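PDB 3UFC: putative uncharacterized protein from Pyrococcus furiosus, which binds CRISPR RNA and, as a Cas6 paralogue, probably takes part in archaeal adaptive defence against viruses and plasmids. Local coordinates for residues I7-L12 with F109-I114; S55-R60 with D75-Y80. One frame throughout, in Å; residues are numbered along the deposited sequence.

Interaction 1: I7-L12 with F109-I114; sequences IKLLPL and FLVADI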
loop_
_atom_site.group_PDB
_atom_site.type_symbol
_atom_site.label_atom_id
_atom_site.label_comp_id
_atom_site.label_asym_id
_atom_site.label_seq_id
_atom_site.Cartn_x
_atom_site.Cartn_y
_atom_site.Cartn_z
ATOM N N ILE A 7 12.979 -1.058 1.998
ATOM C CA ILE A 7 13.752 -2.181 1.512
ATOM C C ILE A 7 14.394 -1.760 0.198
ATOM O O ILE A 7 13.700 -1.375 -0.744
ATOM C CB ILE A 7 12.843 -3.400 1.283
ATOM C CG1 ILE A 7 12.191 -3.800 2.612
ATOM C CG2 ILE A 7 13.644 -4.561 0.698
ATOM C CD1 ILE A 7 11.179 -4.897 2.493
ATOM N N LYS A 8 15.721 -1.792 0.152
ATOM C CA LYS A 8 16.436 -1.424 -1.064
ATOM C C LYS A 8 16.568 -2.692 -1.886
ATOM O O LYS A 8 16.891 -3.754 -1.354
ATOM C CB LYS A 8 17.830 -0.867 -0.737
ATOM C CG LYS A 8 17.816 0.402 0.094
ATOM C CD LYS A 8 17.110 1.545 -0.625
ATOM C CE LYS A 8 17.815 1.916 -1.922
ATOM N NZ LYS A 8 17.125 3.023 -2.638
ATOM N N LEU A 9 16.304 -2.586 -3.181
ATOM C CA LEU A 9 16.390 -3.746 -4.055
ATOM C C LEU A 9 17.461 -3.543 -5.114
ATOM O O LEU A 9 17.638 -2.442 -5.636
ATOM C CB LEU A 9 15.044 -3.991 -4.741
ATOM C CG LEU A 9 13.839 -4.218 -3.822
ATOM C CD1 LEU A 9 12.551 -4.156 -4.650
ATOM C CD2 LEU A 9 13.977 -5.565 -3.113
ATOM N N LEU A 10 18.164 -4.623 -5.429
ATOM C CA LEU A 10 19.210 -4.592 -6.436
ATOM C C LEU A 10 18.842 -5.604 -7.523
ATOM O O LEU A 10 18.713 -6.798 -7.252
ATOM C CB LEU A 10 20.556 -4.950 -5.789
ATOM C CG LEU A 10 21.855 -4.955 -6.609
ATOM C CD1 LEU A 10 21.927 -6.210 -7.447
ATOM C CD2 LEU A 10 21.940 -3.705 -7.471
ATOM N N PRO A 11 18.631 -5.129 -8.761
ATOM C CA PRO A 11 18.283 -6.048 -9.844
ATOM C C PRO A 11 19.516 -6.840 -10.261
ATOM O O PRO A 11 20.610 -6.288 -10.367
ATOM C CB PRO A 11 17.783 -5.113 -10.943
ATOM C CG PRO A 11 18.597 -3.895 -10.737
ATOM C CD PRO A 11 18.591 -3.732 -9.226
ATOM N N LEU A 12 19.338 -8.138 -10.472
ATOM C CA LEU A 12 20.445 -8.994 -10.867
ATOM C C LEU A 12 20.874 -8.694 -12.300
ATOM O O LEU A 12 22.057 -8.752 -12.630
ATOM C CB LEU A 12 20.044 -10.464 -10.730
ATOM C CG LEU A 12 19.537 -10.862 -9.339
ATOM C CD1 LEU A 12 19.211 -12.339 -9.320
ATOM C CD2 LEU A 12 20.587 -10.541 -8.289
ATOM N N PHE A 109 15.610 -9.878 -8.115
ATOM C CA PHE A 109 16.133 -8.798 -7.287
ATOM C C PHE A 109 16.745 -9.374 -6.018
ATOM O O PHE A 109 16.311 -10.417 -5.519
ATOM C CB PHE A 109 15.015 -7.839 -6.863
ATOM C CG PHE A 109 14.474 -6.987 -7.971
ATOM C CD1 PHE A 109 14.954 -5.697 -8.169
ATOM C CD2 PHE A 109 13.468 -7.467 -8.807
ATOM C CE1 PHE A 109 14.438 -4.888 -9.187
ATOM C CE2 PHE A 109 12.946 -6.668 -9.829
ATOM C CZ PHE A 109 13.433 -5.375 -10.016
ATOM N N LEU A 110 17.752 -8.689 -5.499
ATOM C CA LEU A 110 18.380 -9.101 -4.254
ATOM C C LEU A 110 18.131 -7.958 -3.277
ATOM O O LEU A 110 18.313 -6.795 -3.627
ATOM C CB LEU A 110 19.887 -9.310 -4.446
ATOM C CG LEU A 110 20.653 -9.822 -3.220
ATOM C CD1 LEU A 110 19.998 -11.091 -2.690
ATOM C CD2 LEU A 110 22.108 -10.091 -3.596
ATOM N N VAL A 111 17.680 -8.273 -2.069
ATOM C CA VAL A 111 17.452 -7.220 -1.084
ATOM C C VAL A 111 18.832 -6.705 -0.683
ATOM O O VAL A 111 19.649 -7.456 -0.154
ATOM C CB VAL A 111 16.720 -7.755 0.165
ATOM C CG1 VAL A 111 16.688 -6.679 1.247
ATOM C CG2 VAL A 111 15.303 -8.167 -0.206
ATOM N N ALA A 112 19.089 -5.429 -0.947
ATOM C CA ALA A 112 20.377 -4.831 -0.645
ATOM C C ALA A 112 20.462 -4.235 0.751
ATOM O O ALA A 112 21.553 -4.108 1.310
ATOM C CB ALA A 112 20.701 -3.763 -1.680
ATOM N N ASP A 113 19.317 -3.861 1.314
ATOM C CA ASP A 113 19.308 -3.270 2.644
ATOM C C ASP A 113 17.883 -3.089 3.154
ATOM O O ASP A 113 16.943 -2.956 2.366
ATOM C CB ASP A 113 20.028 -1.916 2.599
ATOM C CG ASP A 113 20.262 -1.325 3.978
ATOM O OD1 ASP A 113 20.604 -2.081 4.910
ATOM O OD2 ASP A 113 20.121 -0.094 4.123
ATOM N N ILE A 114 17.734 -3.114 4.473
ATOM C CA ILE A 114 16.442 -2.922 5.121
ATOM C C ILE A 114 16.677 -1.887 6.214
ATOM O O ILE A 114 17.479 -2.110 7.123
ATOM C CB ILE A 114 15.916 -4.219 5.773
ATOM C CG1 ILE A 114 15.716 -5.303 4.711
ATOM C CG2 ILE A 114 14.594 -3.941 6.491
ATOM C CD1 ILE A 114 15.276 -6.639 5.278
#
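A beta bulge interrupts the antiparallel pairing of two strands in the N-terminal ferredoxin-like sheet, where Ala112 and Asp113 together face Lys8, so that Leu9 pairs with Val111. Within the bulge Lys8 N donates to Asp113 O at 2.8 Å, while Lys8 O takes Ala112 N, also at 2.8 Å, with the donor 37° out of the carbonyl plane. Ala112 has the helix-like psi of -25° that lets the extra residue bulge, and its small methyl fits beside the Lys8 backbone. Beyond it, Leu10 and Leu110 pair through Leu10 N to Leu110 O and Leu110 N to Leu10 O, both 2.8 Å.

The face bearing Ile7, Leu9, Pro11, Phe109 and Val111 is apolar. Phe109 CG stands beside its own backbone N (chi1 -71°), which lays the ring obliquely against the opposite strand: CD1 meets Leu9 CB at 3.8 Å and CE1 meets Pro11 CB at 3.8 Å. Proline suits this place because its non-hydrogen-bonded pairing with Phe109 asks no N-H of it toward 109-114. Farther along, the branch CG2 of Ile7 lies at 3.7 Å from CG1 of Val111, the two beta-branched side chains crossing at a slant. Ile96 of helix 86-98 touches both, and Ile77 touches Phe109.

On the other face Lys8 runs its methylenes past Asp113 CB, then bends twice. Leu12 CD2 reaches Leu110 CB at 4.1 Å at the outer end. One face is thus hydrocarbon, whereas the other mixes Lys8 and Asp113 with leucines and Ala112; there the Lys8 ammonium is held by Ser78 on the next strand and by Asp76 just before it, and backbone bonds fix the register within the bulge and beyond.

Interaction 2: S55-R60 with D75-Y80; sequences SRIIIR and DDISLY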
loop_
_atom_site.group_PDB
_atom_site.type_symbol
_atom_site.label_atom_id
_atom_site.label_comp_id
_atom_site.label_asym_id
_atom_site.label_seq_id
_atom_site.Cartn_x
_atom_site.Cartn_y
_atom_site.Cartn_z
ATOM N N SER A 55 4.122 -0.124 -0.536
ATOM C CA SER A 55 4.141 0.773 -1.678
ATOM C C SER A 55 4.382 0.053 -2.992
ATOM O O SER A 55 4.582 -1.160 -3.041
ATOM C CB SER A 55 5.262 1.791 -1.509
ATOM O OG SER A 55 6.524 1.160 -1.722
ATOM N N ARG A 56 4.350 0.832 -4.062
ATOM C CA ARG A 56 4.662 0.308 -5.373
ATOM C C ARG A 56 6.196 0.354 -5.349
ATOM O O ARG A 56 6.790 1.016 -4.488
ATOM C CB ARG A 56 4.105 1.236 -6.456
ATOM C CG ARG A 56 2.587 1.117 -6.662
ATOM C CD ARG A 56 2.239 -0.093 -7.522
ATOM N NE ARG A 56 2.673 0.107 -8.900
ATOM C CZ ARG A 56 2.714 -0.842 -9.828
ATOM N NH1 ARG A 56 2.339 -2.080 -9.536
ATOM N NH2 ARG A 56 3.151 -0.555 -11.046
ATOM N N ILE A 57 6.845 -0.357 -6.259
ATOM C CA ILE A 57 8.302 -0.331 -6.285
ATOM C C ILE A 57 8.688 1.073 -6.761
ATOM O O ILE A 57 8.306 1.492 -7.853
ATOM C CB ILE A 57 8.855 -1.416 -7.248
ATOM C CG1 ILE A 57 8.485 -2.808 -6.725
ATOM C CG2 ILE A 57 10.369 -1.290 -7.368
ATOM C CD1 ILE A 57 8.830 -3.953 -7.679
ATOM N N ILE A 58 9.417 1.806 -5.925
ATOM C CA ILE A 58 9.831 3.168 -6.256
ATOM C C ILE A 58 11.204 3.162 -6.929
ATOM O O ILE A 58 12.214 2.838 -6.306
ATOM C CB ILE A 58 9.878 4.052 -4.984
ATOM C CG1 ILE A 58 8.537 3.966 -4.245
ATOM C CG2 ILE A 58 10.179 5.502 -5.354
ATOM C CD1 ILE A 58 7.361 4.458 -5.052
ATOM N N ILE A 59 11.218 3.526 -8.205
ATOM C CA ILE A 59 12.436 3.551 -9.008
ATOM C C ILE A 59 12.840 4.992 -9.339
ATOM O O ILE A 59 12.104 5.714 -10.009
ATOM C CB ILE A 59 12.204 2.753 -10.305
ATOM C CG1 ILE A 59 11.706 1.347 -9.949
ATOM C CG2 ILE A 59 13.488 2.671 -11.112
ATOM C CD1 ILE A 59 11.076 0.595 -11.095
ATOM N N ARG A 60 14.014 5.402 -8.864
ATOM C CA ARG A 60 14.505 6.763 -9.085
ATOM C C ARG A 60 14.510 7.192 -10.554
ATOM O O ARG A 60 14.063 8.291 -10.885
ATOM C CB ARG A 60 15.913 6.913 -8.505
ATOM C CG ARG A 60 16.489 8.319 -8.633
ATOM C CD ARG A 60 17.924 8.372 -8.139
ATOM N NE ARG A 60 18.549 9.664 -8.405
ATOM C CZ ARG A 60 19.824 9.943 -8.149
ATOM N NH1 ARG A 60 20.613 9.019 -7.617
ATOM N NH2 ARG A 60 20.313 11.144 -8.432
ATOM N N ASP A 75 19.955 1.761 -10.109
ATOM C CA ASP A 75 20.057 0.761 -9.050
ATOM C C ASP A 75 19.406 1.274 -7.770
ATOM O O ASP A 75 19.335 0.560 -6.776
ATOM C CB ASP A 75 21.526 0.424 -8.778
ATOM C CG ASP A 75 22.101 -0.537 -9.796
ATOM O OD1 ASP A 75 23.338 -0.577 -9.942
ATOM O OD2 ASP A 75 21.316 -1.264 -10.442
ATOM N N ASP A 76 18.944 2.518 -7.803
ATOM C CA ASP A 76 18.295 3.134 -6.650
ATOM C C ASP A 76 16.809 2.769 -6.700
ATOM O O ASP A 76 15.989 3.488 -7.283
ATOM C CB ASP A 76 18.495 4.651 -6.704
ATOM C CG ASP A 76 17.950 5.358 -5.485
ATOM O OD1 ASP A 76 18.117 4.836 -4.363
ATOM O OD2 ASP A 76 17.369 6.451 -5.651
ATOM N N ILE A 77 16.485 1.632 -6.090
ATOM C CA ILE A 77 15.127 1.102 -6.071
ATOM C C ILE A 77 14.690 0.789 -4.649
ATOM O O ILE A 77 15.396 0.100 -3.918
ATOM C CB ILE A 77 15.047 -0.202 -6.892
ATOM C CG1 ILE A 77 15.506 0.059 -8.325
ATOM C CG2 ILE A 77 13.633 -0.753 -6.865
ATOM C CD1 ILE A 77 15.653 -1.202 -9.154
ATOM N N SER A 78 13.513 1.270 -4.268
ATOM C CA SER A 78 13.012 1.037 -2.921
ATOM C C SER A 78 11.585 0.506 -2.859
ATOM O O SER A 78 10.757 0.805 -3.716
ATOM C CB SER A 78 13.088 2.333 -2.110
ATOM O OG SER A 78 14.430 2.747 -1.914
ATOM N N LEU A 79 11.324 -0.292 -1.829
ATOM C CA LEU A 79 10.007 -0.852 -1.563
ATOM C C LEU A 79 9.725 -0.502 -0.103
ATOM O O LEU A 79 10.498 -0.873 0.787
ATOM C CB LEU A 79 10.011 -2.374 -1.724
ATOM C CG LEU A 79 8.749 -3.089 -1.224
ATOM C CD1 LEU A 79 7.536 -2.661 -2.056
ATOM C CD2 LEU A 79 8.946 -4.598 -1.310
ATOM N N TYR A 80 8.641 0.226 0.148
ATOM C CA TYR A 80 8.302 0.588 1.522
ATOM C C TYR A 80 7.169 -0.284 2.046
ATOM O O TYR A 80 6.237 -0.628 1.318
ATOM C CB TYR A 80 7.913 2.066 1.610
ATOM C CG TYR A 80 8.971 2.994 1.059
ATOM C CD1 TYR A 80 9.001 3.319 -0.292
ATOM C CD2 TYR A 80 9.968 3.517 1.887
ATOM C CE1 TYR A 80 9.995 4.140 -0.814
ATOM C CE2 TYR A 80 10.970 4.340 1.377
ATOM C CZ TYR A 80 10.975 4.647 0.026
ATOM O OH TYR A 80 11.953 5.458 -0.490
#
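The Tyr80 ring turns an edge, not a face, toward residues 55-60: near its plane Ser55 OG comes to 3.6 Å from CD1, and Ile58 CG1 to 3.7 Å from CE1, the isoleucine crossing the tyrosine at about a right angle. Leu117, Met236 and Glu6 also touch this side chain. The other flat pair, the Arg60 guanidinium and the Asp76 carboxylate, stands with planes 88° apart, OD2 lying oblique to the guanidinium without bonding it. Arg60 is extended, so its methylenes CB and CD pass close to Asp76 OD2 while the head runs on; NE stays 4.4 Å from OD2, too far for a salt bridge. The stronger partner of Asp76 is Lys8, bound through OD1.

Ser55 serves both segments at once. With chi1 at 73° its hydroxyl lies between its own N and carbonyl carbon, where OG accepts Tyr80 N at 3.0 Å and donates to Arg56 O at 2.8 Å. A short hydroxyl suits this buried spot, since it takes the place of a backbone carbonyl where the pairing is irregular; Ser55 N in turn donates to Tyr80 O.

Regular antiparallel pairing resumes at Ile58 and Ser78, where Ile58 N bonds Ser78 O at 2.8 Å and Ser78 N returns to Ile58 O. At the far end Arg60 N reaches Asp76 O at 3.2 Å, a long but straight bond to the carbonyl of the residue at the centre of an inverse gamma turn. Among the buried isoleucines, Ile57 CG2 presses on Ile77 CG2 at 3.3 Å, a tight carbon contact, and Ile59 lies alongside Ile77.

Taken together, the Ser55 hydroxyl takes the Tyr80 N-H while its own proton goes to Arg56 O, branched aliphatics fill the buried side, and the Arg60–Asp76 charges can add at most a modest, unbonded attraction.

Interactions 1 and 2 meet in one antiparallel sheet, their centres about 10 Å apart: strand 3-11 carries 7-12 and lies between the strands of 109-114 and 75-80, and strand 53-59 forms an outermost edge beyond 75-80. The loop closed by interaction 1 encloses interaction 2 along the chain. Strands 3-11 and 77-83 are joined by Ile7 N to Leu79 O at 2.8 Å, probably a hydrogen bond, and by a salt bridge from Lys8 NZ to Asp76 OD1 at 2.7 Å. This ties Lys8 of interaction 1 to the turn leading into strand 77-83, where Pro11 CG also packs at 3.8 Å from Asp75 OD2.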